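Local coordinates for protein acetolactate synthase isozyme 1 large subunit (PDB 6LPI) that is the large subunit of a thiamine diphosphate-dependent synthase and binds thiamine diphosphate, magnesium and flavin-adenine dinucleotide, at residues 381-395 with 402-414. Residues are numbered along the deposited sequence; the frame is centred on the assembly and turned at random.
With TPP (thiamine diphosphate), chain J.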
ATOM      1  N   VAL B 381     -13.908 -22.646  -2.862  1.00 70.28           N
ATOM      2  CA  VAL B 381     -14.560 -21.390  -2.477  1.00 68.58           C
ATOM      3  C   VAL B 381     -15.123 -20.676  -3.699  1.00 67.33           C
ATOM      4  O   VAL B 381     -14.942 -21.099  -4.839  1.00 67.71           O
ATOM      5  CB  VAL B 381     -13.614 -20.430  -1.714  1.00 65.30           C
ATOM      6  CG1 VAL B 381     -12.916 -21.140  -0.541  1.00 59.23           C
ATOM      7  CG2 VAL B 381     -12.593 -19.818  -2.677  1.00 61.06           C
ATOM      8  N   ASP B 382     -15.843 -19.585  -3.433  1.00 73.78           N
ATOM      9  CA  ASP B 382     -16.499 -18.815  -4.473  1.00 81.37           C
ATOM     10  C   ASP B 382     -15.595 -17.679  -4.930  1.00 73.12           C
ATOM     11  O   ASP B 382     -14.488 -17.467  -4.425  1.00 66.60           O
ATOM     12  CB  ASP B 382     -17.780 -18.163  -3.944  1.00 93.79           C
ATOM     13  CG  ASP B 382     -18.904 -19.127  -3.754  1.00111.76           C
ATOM     14  OD1 ASP B 382     -18.692 -20.332  -3.960  1.00120.87           O
ATOM     15  OD2 ASP B 382     -20.003 -18.675  -3.358  1.00119.35           O
ATOM     16  N   ASP B 383     -16.109 -16.907  -5.879  1.00 66.21           N
ATOM     17  CA  ASP B 383     -15.525 -15.612  -6.139  1.00 62.51           C
ATOM     18  C   ASP B 383     -15.727 -14.687  -4.947  1.00 64.11           C
ATOM     19  O   ASP B 383     -15.121 -13.610  -4.905  1.00 67.40           O
ATOM     20  CB  ASP B 383     -16.104 -15.018  -7.419  1.00 66.34           C
ATOM     21  CG  ASP B 383     -15.398 -15.534  -8.663  1.00 74.41           C
ATOM     22  OD1 ASP B 383     -14.242 -15.991  -8.520  1.00 71.84           O
ATOM     23  OD2 ASP B 383     -15.985 -15.495  -9.776  1.00 78.53           O
ATOM     24  N   ASN B 384     -16.558 -15.085  -3.975  1.00 57.53           N
ATOM     25  CA  ASN B 384     -16.852 -14.250  -2.815  1.00 60.08           C
ATOM     26  C   ASN B 384     -15.758 -14.288  -1.770  1.00 53.36           C
ATOM     27  O   ASN B 384     -15.859 -13.574  -0.770  1.00 61.44           O
ATOM     28  CB  ASN B 384     -18.159 -14.691  -2.150  1.00 69.09           C
ATOM     29  CG  ASN B 384     -19.351 -14.414  -2.999  1.00 76.33           C
ATOM     30  OD1 ASN B 384     -19.462 -13.342  -3.582  1.00 79.84           O
ATOM     31  ND2 ASN B 384     -20.264 -15.366  -3.075  1.00 85.75           N
ATOM     32  N   ALA B 385     -14.724 -15.091  -1.974  1.00 52.96           N
ATOM     33  CA  ALA B 385     -13.656 -15.190  -0.996  1.00 53.34           C
ATOM     34  C   ALA B 385     -12.749 -13.964  -1.025  1.00 58.85           C
ATOM     35  O   ALA B 385     -12.609 -13.278  -2.046  1.00 61.71           O
ATOM     36  CB  ALA B 385     -12.831 -16.449  -1.251  1.00 52.06           C
ATOM     37  N   ILE B 386     -12.130 -13.694   0.118  1.00 47.62           N
ATOM     38  CA  ILE B 386     -11.081 -12.697   0.234  1.00 45.41           C
ATOM     39  C   ILE B 386      -9.790 -13.469   0.447  1.00 52.59           C
ATOM     40  O   ILE B 386      -9.766 -14.425   1.232  1.00 58.71           O
ATOM     41  CB  ILE B 386     -11.357 -11.696   1.372  1.00 44.65           C
ATOM     42  CG1 ILE B 386     -12.604 -10.868   1.052  1.00 45.47           C
ATOM     43  CG2 ILE B 386     -10.195 -10.768   1.548  1.00 42.62           C
ATOM     44  CD1 ILE B 386     -13.307 -10.332   2.260  1.00 62.39           C
ATOM     45  N   ILE B 387      -8.735 -13.098  -0.289  1.00 53.54           N
ATOM     46  CA  ILE B 387      -7.444 -13.787  -0.267  1.00 43.00           C
ATOM     47  C   ILE B 387      -6.374 -12.830   0.226  1.00 53.91           C
ATOM     48  O   ILE B 387      -6.212 -11.722  -0.294  1.00 52.47           O
ATOM     49  CB  ILE B 387      -7.039 -14.396  -1.622  1.00 43.70           C
ATOM     50  CG1 ILE B 387      -8.113 -15.360  -2.136  1.00 51.95           C
ATOM     51  CG2 ILE B 387      -5.679 -15.158  -1.525  1.00 46.25           C
ATOM     52  CD1 ILE B 387      -9.238 -14.790  -2.953  1.00 56.19           C
ATOM     53  N   THR B 388      -5.641 -13.286   1.220  1.00 58.23           N
ATOM     54  CA  THR B 388      -4.573 -12.591   1.904  1.00 52.94           C
ATOM     55  C   THR B 388      -3.308 -13.435   1.800  1.00 52.28           C
ATOM     56  O   THR B 388      -3.382 -14.654   1.629  1.00 57.87           O
ATOM     57  CB  THR B 388      -5.019 -12.419   3.385  1.00 57.50           C
ATOM     58  OG1 THR B 388      -5.925 -11.324   3.496  1.00 58.78           O
ATOM     59  CG2 THR B 388      -3.898 -12.239   4.287  1.00 61.36           C
ATOM     60  N   THR B 389      -2.132 -12.799   1.843  1.00 46.81           N
ATOM     61  CA  THR B 389      -0.877 -13.562   1.822  1.00 38.20           C
ATOM     62  C   THR B 389       0.133 -12.907   2.743  1.00 45.61           C
ATOM     63  O   THR B 389       0.047 -11.717   3.051  1.00 61.72           O
ATOM     64  CB  THR B 389      -0.176 -13.700   0.455  1.00 41.94           C
ATOM     65  OG1 THR B 389       0.674 -12.568   0.234  1.00 54.00           O
ATOM     66  CG2 THR B 389      -1.140 -13.842  -0.688  1.00 38.76           C
ATOM     67  N   ASP B 390       1.086 -13.702   3.189  1.00 39.93           N
ATOM     68  CA  ASP B 390       2.311 -13.158   3.756  1.00 44.06           C
ATOM     69  C   ASP B 390       3.314 -12.924   2.610  1.00 44.04           C
ATOM     70  O   ASP B 390       2.925 -12.740   1.449  1.00 38.33           O
ATOM     71  CB  ASP B 390       2.796 -14.071   4.890  1.00 55.32           C
ATOM     72  CG  ASP B 390       2.328 -13.595   6.290  1.00 70.26           C
ATOM     73  OD1 ASP B 390       2.519 -12.383   6.556  1.00 73.85           O
ATOM     74  OD2 ASP B 390       1.814 -14.397   7.130  1.00 67.86           O
ATOM     75  N   VAL B 391       4.610 -12.876   2.916  1.00 37.43           N
ATOM     76  CA  VAL B 391       5.638 -12.485   1.957  1.00 35.33           C
ATOM     77  C   VAL B 391       6.667 -13.604   1.785  1.00 40.82           C
ATOM     78  O   VAL B 391       7.178 -14.137   2.771  1.00 49.60           O
ATOM     79  CB  VAL B 391       6.323 -11.183   2.397  1.00 42.23           C
ATOM     80  CG1 VAL B 391       7.542 -10.922   1.539  1.00 36.78           C
ATOM     81  CG2 VAL B 391       5.339 -10.029   2.288  1.00 44.88           C
ATOM     82  N   GLY B 392       6.990 -13.937   0.547  1.00 40.94           N
ATOM     83  CA  GLY B 392       7.991 -14.967   0.242  1.00 40.26           C
ATOM     84  C   GLY B 392       7.606 -15.757  -1.009  1.00 46.20           C
ATOM     85  O   GLY B 392       6.875 -15.264  -1.873  1.00 44.17           O
ATOM     86  N   GLN B 393       8.094 -16.999  -1.084  1.00 47.09           N
ATOM     87  CA  GLN B 393       7.796 -17.806  -2.262  1.00 42.33           C
ATOM     88  C   GLN B 393       6.317 -18.158  -2.348  1.00 56.83           C
ATOM     89  O   GLN B 393       5.725 -18.105  -3.432  1.00 57.18           O
ATOM     90  CB  GLN B 393       8.596 -19.107  -2.255  1.00 44.43           C
ATOM     91  CG  GLN B 393      10.088 -19.035  -2.139  1.00 44.45           C
ATOM     92  CD  GLN B 393      10.711 -20.408  -2.320  1.00 58.45           C
ATOM     93  OE1 GLN B 393      10.388 -21.358  -1.598  1.00 58.82           O
ATOM     94  NE2 GLN B 393      11.548 -20.539  -3.348  1.00 63.92           N
ATOM     95  N   HIS B 394       5.696 -18.492  -1.204  1.00 53.65           N
ATOM     96  CA  HIS B 394       4.279 -18.854  -1.191  1.00 48.70           C
ATOM     97  C   HIS B 394       3.410 -17.729  -1.745  1.00 56.65           C
ATOM     98  O   HIS B 394       2.411 -17.987  -2.428  1.00 60.03           O
ATOM     99  CB  HIS B 394       3.846 -19.211   0.231  1.00 50.59           C
ATOM    100  CG  HIS B 394       3.872 -18.055   1.185  1.00 50.50           C
ATOM    101  ND1 HIS B 394       4.997 -17.701   1.901  1.00 49.90           N
ATOM    102  CD2 HIS B 394       2.918 -17.150   1.515  1.00 46.19           C
ATOM    103  CE1 HIS B 394       4.732 -16.630   2.632  1.00 47.04           C
ATOM    104  NE2 HIS B 394       3.476 -16.275   2.416  1.00 43.96           N
ATOM    105  N   GLN B 395       3.781 -16.473  -1.456  1.00 51.20           N
ATOM    106  CA  GLN B 395       3.062 -15.308  -1.966  1.00 49.05           C
ATOM    107  C   GLN B 395       3.181 -15.211  -3.490  1.00 50.91           C
ATOM    108  O   GLN B 395       2.186 -14.976  -4.182  1.00 55.74           O
ATOM    109  CB  GLN B 395       3.587 -14.031  -1.303  1.00 54.40           C
ATOM    110  CG  GLN B 395       3.268 -12.698  -2.021  1.00 46.26           C
ATOM    111  CD  GLN B 395       4.051 -11.508  -1.435  1.00 45.93           C
ATOM    112  OE1 GLN B 395       5.149 -11.691  -0.913  1.00 52.75           O
ATOM    113  NE2 GLN B 395       3.502 -10.297  -1.536  1.00 39.52           N
ATOM    114  N   TYR B 402      -3.456 -18.375  -8.239  1.00 53.98           N
ATOM    115  CA  TYR B 402      -4.818 -18.237  -7.717  1.00 55.43           C
ATOM    116  C   TYR B 402      -5.668 -17.438  -8.702  1.00 64.70           C
ATOM    117  O   TYR B 402      -5.232 -16.381  -9.178  1.00 70.86           O
ATOM    118  CB  TYR B 402      -4.848 -17.548  -6.346  1.00 51.58           C
ATOM    119  CG  TYR B 402      -6.177 -17.754  -5.658  1.00 54.86           C
ATOM    120  CD1 TYR B 402      -7.273 -16.963  -5.977  1.00 55.23           C
ATOM    121  CD2 TYR B 402      -6.344 -18.753  -4.701  1.00 56.46           C
ATOM    122  CE1 TYR B 402      -8.511 -17.167  -5.381  1.00 53.58           C
ATOM    123  CE2 TYR B 402      -7.579 -18.962  -4.088  1.00 57.54           C
ATOM    124  CZ  TYR B 402      -8.660 -18.160  -4.432  1.00 54.66           C
ATOM    125  OH  TYR B 402      -9.899 -18.362  -3.853  1.00 56.31           O
ATOM    126  N   PRO B 403      -6.904 -17.864  -8.983  1.00 68.41           N
ATOM    127  CA  PRO B 403      -7.754 -17.105  -9.925  1.00 66.56           C
ATOM    128  C   PRO B 403      -8.412 -15.901  -9.265  1.00 67.56           C
ATOM    129  O   PRO B 403      -9.612 -15.868  -8.990  1.00 71.59           O
ATOM    130  CB  PRO B 403      -8.798 -18.137 -10.350  1.00 58.43           C
ATOM    131  CG  PRO B 403      -8.774 -19.205  -9.313  1.00 56.58           C
ATOM    132  CD  PRO B 403      -7.589 -19.051  -8.439  1.00 58.09           C
ATOM    133  N   LEU B 404      -7.616 -14.864  -9.037  1.00 57.77           N
ATOM    134  CA  LEU B 404      -8.156 -13.649  -8.451  1.00 52.15           C
ATOM    135  C   LEU B 404      -8.961 -12.921  -9.509  1.00 53.74           C
ATOM    136  O   LEU B 404      -8.413 -12.521 -10.541  1.00 64.63           O
ATOM    137  CB  LEU B 404      -7.019 -12.780  -7.922  1.00 52.46           C
ATOM    138  CG  LEU B 404      -6.130 -13.506  -6.909  1.00 54.49           C
ATOM    139  CD1 LEU B 404      -4.713 -13.003  -6.996  1.00 56.88           C
ATOM    140  CD2 LEU B 404      -6.719 -13.288  -5.503  1.00 54.05           C
ATOM    141  N   ASN B 405     -10.261 -12.749  -9.259  1.00 52.80           N
ATOM    142  CA  ASN B 405     -11.157 -12.201 -10.264  1.00 56.42           C
ATOM    143  C   ASN B 405     -11.991 -11.014  -9.820  1.00 57.12           C
ATOM    144  O   ASN B 405     -12.829 -10.560 -10.602  1.00 64.53           O
ATOM    145  CB  ASN B 405     -12.090 -13.285 -10.814  1.00 65.44           C
ATOM    146  CG  ASN B 405     -11.364 -14.567 -11.132  1.00 83.41           C
ATOM    147  OD1 ASN B 405     -10.319 -14.537 -11.794  1.00 89.60           O
ATOM    148  ND2 ASN B 405     -11.942 -15.699 -10.743  1.00 55.90           N
ATOM    149  N   ARG B 406     -11.759 -10.468  -8.634  1.00 56.13           N
ATOM    150  CA  ARG B 406     -12.540  -9.350  -8.154  1.00 63.32           C
ATOM    151  C   ARG B 406     -11.606  -8.252  -7.665  1.00 67.65           C
ATOM    152  O   ARG B 406     -10.513  -8.537  -7.155  1.00 69.81           O
ATOM    153  CB  ARG B 406     -13.475  -9.742  -6.988  1.00 72.27           C
ATOM    154  CG  ARG B 406     -14.743 -10.506  -7.355  1.00 78.42           C
ATOM    155  CD  ARG B 406     -15.639 -10.781  -6.128  1.00 77.96           C
ATOM    156  NE  ARG B 406     -14.877 -11.147  -4.933  1.00 73.71           N
ATOM    157  CZ  ARG B 406     -14.559 -10.298  -3.956  1.00 69.48           C
ATOM    158  NH1 ARG B 406     -14.929  -9.028  -4.039  1.00 68.40           N
ATOM    159  NH2 ARG B 406     -13.858 -10.710  -2.904  1.00 66.91           N
ATOM    160  N   PRO B 407     -11.996  -6.990  -7.821  1.00 64.66           N
ATOM    161  CA  PRO B 407     -11.293  -5.927  -7.099  1.00 60.42           C
ATOM    162  C   PRO B 407     -11.489  -6.091  -5.599  1.00 63.84           C
ATOM    163  O   PRO B 407     -12.483  -6.652  -5.134  1.00 66.80           O
ATOM    164  CB  PRO B 407     -11.959  -4.645  -7.613  1.00 51.27           C
ATOM    165  CG  PRO B 407     -12.543  -5.036  -8.928  1.00 52.24           C
ATOM    166  CD  PRO B 407     -12.965  -6.459  -8.792  1.00 58.00           C
ATOM    167  N   ARG B 408     -10.508  -5.604  -4.847  1.00 64.69           N
ATOM    168  CA  ARG B 408     -10.491  -5.679  -3.388  1.00 41.46           C
ATOM    169  C   ARG B 408     -10.798  -7.087  -2.886  1.00 51.04           C
ATOM    170  O   ARG B 408     -11.399  -7.282  -1.834  1.00 60.67           O
ATOM    171  CB  ARG B 408     -11.438  -4.639  -2.796  1.00 42.07           C
ATOM    172  CG  ARG B 408     -11.194  -3.267  -3.433  1.00 52.18           C
ATOM    173  CD  ARG B 408     -11.858  -2.103  -2.737  1.00 50.29           C
ATOM    174  NE  ARG B 408     -10.950  -1.641  -1.696  1.00 58.73           N
ATOM    175  CZ  ARG B 408     -10.415  -0.421  -1.624  1.00 68.35           C
ATOM    176  NH1 ARG B 408     -10.696   0.506  -2.536  1.00 41.55           N
ATOM    177  NH2 ARG B 408      -9.590  -0.125  -0.619  1.00 65.38           N
ATOM    178  N   GLN B 409     -10.314  -8.083  -3.618  1.00 54.99           N
ATOM    179  CA  GLN B 409     -10.341  -9.470  -3.170  1.00 54.56           C
ATOM    180  C   GLN B 409      -8.973  -9.949  -2.732  1.00 46.18           C
ATOM    181  O   GLN B 409      -8.876 -10.811  -1.858  1.00 42.01           O
ATOM    182  CB  GLN B 409     -10.869 -10.371  -4.299  1.00 53.17           C
ATOM    183  CG  GLN B 409     -10.497 -11.815  -4.140  1.00 53.35           C
ATOM    184  CD  GLN B 409     -11.201 -12.711  -5.115  1.00 56.67           C
ATOM    185  OE1 GLN B 409     -11.974 -13.588  -4.716  1.00 56.44           O
ATOM    186  NE2 GLN B 409     -10.930 -12.513  -6.406  1.00 54.74           N
ATOM    187  N   TRP B 410      -7.940  -9.327  -3.280  1.00 44.25           N
ATOM    188  CA  TRP B 410      -6.541  -9.700  -3.139  1.00 44.94           C
ATOM    189  C   TRP B 410      -5.862  -8.690  -2.220  1.00 48.81           C
ATOM    190  O   TRP B 410      -5.823  -7.493  -2.528  1.00 57.47           O
ATOM    191  CB  TRP B 410      -5.902  -9.724  -4.524  1.00 45.56           C
ATOM    192  CG  TRP B 410      -4.449  -9.879  -4.624  1.00 43.12           C
ATOM    193  CD1 TRP B 410      -3.563  -8.975  -5.139  1.00 43.18           C
ATOM    194  CD2 TRP B 410      -3.684 -11.034  -4.268  1.00 45.70           C
ATOM    195  NE1 TRP B 410      -2.288  -9.493  -5.112  1.00 41.14           N
ATOM    196  CE2 TRP B 410      -2.334 -10.751  -4.573  1.00 39.97           C
ATOM    197  CE3 TRP B 410      -4.003 -12.264  -3.689  1.00 52.90           C
ATOM    198  CZ2 TRP B 410      -1.312 -11.658  -4.334  1.00 45.94           C
ATOM    199  CZ3 TRP B 410      -2.983 -13.164  -3.454  1.00 60.60           C
ATOM    200  CH2 TRP B 410      -1.650 -12.857  -3.780  1.00 55.70           C
ATOM    201  N   LEU B 411      -5.404  -9.165  -1.060  1.00 50.61           N
ATOM    202  CA  LEU B 411      -4.747  -8.366  -0.031  1.00 36.39           C
ATOM    203  C   LEU B 411      -3.326  -8.882   0.142  1.00 35.66           C
ATOM    204  O   LEU B 411      -3.112  -9.936   0.751  1.00 52.58           O
ATOM    205  CB  LEU B 411      -5.477  -8.453   1.314  1.00 42.94           C
ATOM    206  CG  LEU B 411      -6.602  -7.498   1.736  1.00 50.13           C
ATOM    207  CD1 LEU B 411      -7.708  -7.431   0.721  1.00 56.65           C
ATOM    208  CD2 LEU B 411      -7.163  -7.883   3.097  1.00 53.18           C
ATOM    209  N   THR B 412      -2.351  -8.119  -0.314  1.00 46.76           N
ATOM    210  CA  THR B 412      -0.957  -8.480  -0.113  1.00 50.41           C
ATOM    211  C   THR B 412      -0.153  -7.226   0.199  1.00 51.34           C
ATOM    212  O   THR B 412      -0.555  -6.110  -0.126  1.00 58.84           O
ATOM    213  CB  THR B 412      -0.373  -9.189  -1.339  1.00 47.87           C
ATOM    214  OG1 THR B 412       0.825  -9.887  -0.968  1.00 51.59           O
ATOM    215  CG2 THR B 412      -0.062  -8.205  -2.424  1.00 36.48           C
ATOM    216  N   SER B 413       0.959  -7.417   0.896  1.00 50.53           N
ATOM    217  CA  SER B 413       1.879  -6.334   1.212  1.00 43.56           C
ATOM    218  C   SER B 413       2.945  -6.289   0.114  1.00 47.80           C
ATOM    219  O   SER B 413       3.785  -7.186   0.029  1.00 44.75           O
ATOM    220  CB  SER B 413       2.480  -6.561   2.594  1.00 42.31           C
ATOM    221  OG  SER B 413       3.565  -5.699   2.850  1.00 44.61           O
ATOM    222  N   GLY B 414       2.883  -5.267  -0.750  1.00 55.04           N
ATOM    223  CA  GLY B 414       3.767  -5.148  -1.909  1.00 57.85           C
ATOM    224  C   GLY B 414       4.929  -4.162  -1.852  1.00 48.33           C
ATOM    225  O   GLY B 414       6.048  -4.466  -2.289  1.00 33.80           O
TER
HETATM  226  N1' TPP J 602      12.284  -9.636   7.602  1.00 31.71           N
HETATM  227  C2' TPP J 602      11.017  -9.104   7.446  1.00 35.82           C
HETATM  228  CM2 TPP J 602      10.240  -8.585   8.619  1.00 37.67           C
HETATM  229  N3' TPP J 602      10.435  -9.028   6.205  1.00 36.20           N
HETATM  230  C4' TPP J 602      11.107  -9.453   5.094  1.00 32.72           C
HETATM  231  N4' TPP J 602      10.484  -9.334   3.922  1.00 30.60           N
HETATM  232  C5' TPP J 602      12.387  -9.994   5.236  1.00 28.97           C
HETATM  233  C6' TPP J 602      12.964 -10.083   6.499  1.00 23.86           C
HETATM  234  C7' TPP J 602      13.147 -10.517   4.033  1.00 33.11           C
HETATM  235  N3  TPP J 602      12.439 -11.661   3.523  1.00 34.84           N
HETATM  236  C2  TPP J 602      11.541 -11.581   2.485  1.00 44.43           C
HETATM  237  S1  TPP J 602      10.859 -12.969   2.095  1.00 45.41           S
HETATM  238  C5  TPP J 602      11.692 -13.744   3.242  1.00 44.54           C
HETATM  239  C4  TPP J 602      12.521 -12.934   3.977  1.00 34.90           C
HETATM  240  CM4 TPP J 602      13.374 -13.457   5.082  1.00 44.18           C
HETATM  241  C6  TPP J 602      11.478 -15.230   3.405  1.00 45.41           C
HETATM  242  C7  TPP J 602       9.999 -15.584   3.548  1.00 50.63           C
HETATM  243  O7  TPP J 602       9.894 -16.659   4.456  1.00 48.63           O
HETATM  244  PA  TPP J 602       8.591 -17.613   4.490  1.00 49.27           P
HETATM  245  O1A TPP J 602       7.534 -17.067   5.411  1.00 41.74           O
HETATM  246  O2A TPP J 602       9.101 -18.971   4.934  1.00 56.10           O
HETATM  247  O3A TPP J 602       7.962 -17.635   3.009  1.00 48.52           O
HETATM  248  PB  TPP J 602       8.415 -18.691   1.851  1.00 54.88           P
HETATM  249  O1B TPP J 602       7.222 -18.964   0.934  1.00 40.72           O
HETATM  250  O2B TPP J 602       9.568 -18.181   1.021  1.00 51.72           O
HETATM  251  O3B TPP J 602       8.928 -19.958   2.503  1.00 60.79           O
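Ile387 lies at the tight centre of this contact, where strand 386-389 runs parallel to strand 410-411. Ile387 N donates to Gln409 O and Ile387 O accepts from Leu411 N, both at 2.8 Å. Thr389 N continues the ladder to Leu411 O. The branched side chain of Ile387 suits a place between two rings. CG1, set beside the backbone N (chi1 -56°), rests over one face of Tyr402, 4.0 Å from the ring centroid in a CH-pi contact, while Pro403 CD covers the opposite face. CG2, on the other branch, meets the edge of Trp410 in the ring plane, 3.9 Å from CZ3.

Toward the cofactor end, small polar groups link the two segments. Thr412 OG1 donates to Thr389 OG1 (2.9 Å), which in turn donates a hydrogen bond to Asp390 O, in the carbonyl plane on a lone pair; threonine is apt here because its hydroxyl both gives and accepts. Gln395 NE2 adds a weak bond to Thr412 OG1. Gly392 N, at the N-cap of helix 393-401, donates to Gln395 OE1; glycine suits these backbone angles, which would jam a CB against the preceding carbonyl O, and a CB would also run into thiamine diphosphate. Gln393 N reaches O2B of that cofactor, and both His394 N and ND1 reach O1B.

The other end is looser and faces solvent. Asn405 ND2 meets Asp383 OD1 at 3.2 Å from the syn side, with amide and carboxylate planes nearly perpendicular, while Asn405 OD1 accepts from Lys252 N. The long, partly exposed Arg406 extends its guanidinium edge-on, bringing NH2 within 3.0 Å of Ala385 O, which lies in the guanidinium plane.

The pair forms a beta-alpha-beta unit with helix 393-401. Within the chain, 410-411 is an outermost strand of this six-stranded parallel sheet; strand 438-443 flanks 386-389, helix 422-432 covers Ile386, Thr388 and Leu411, and helix 370-378 packs against Tyr402.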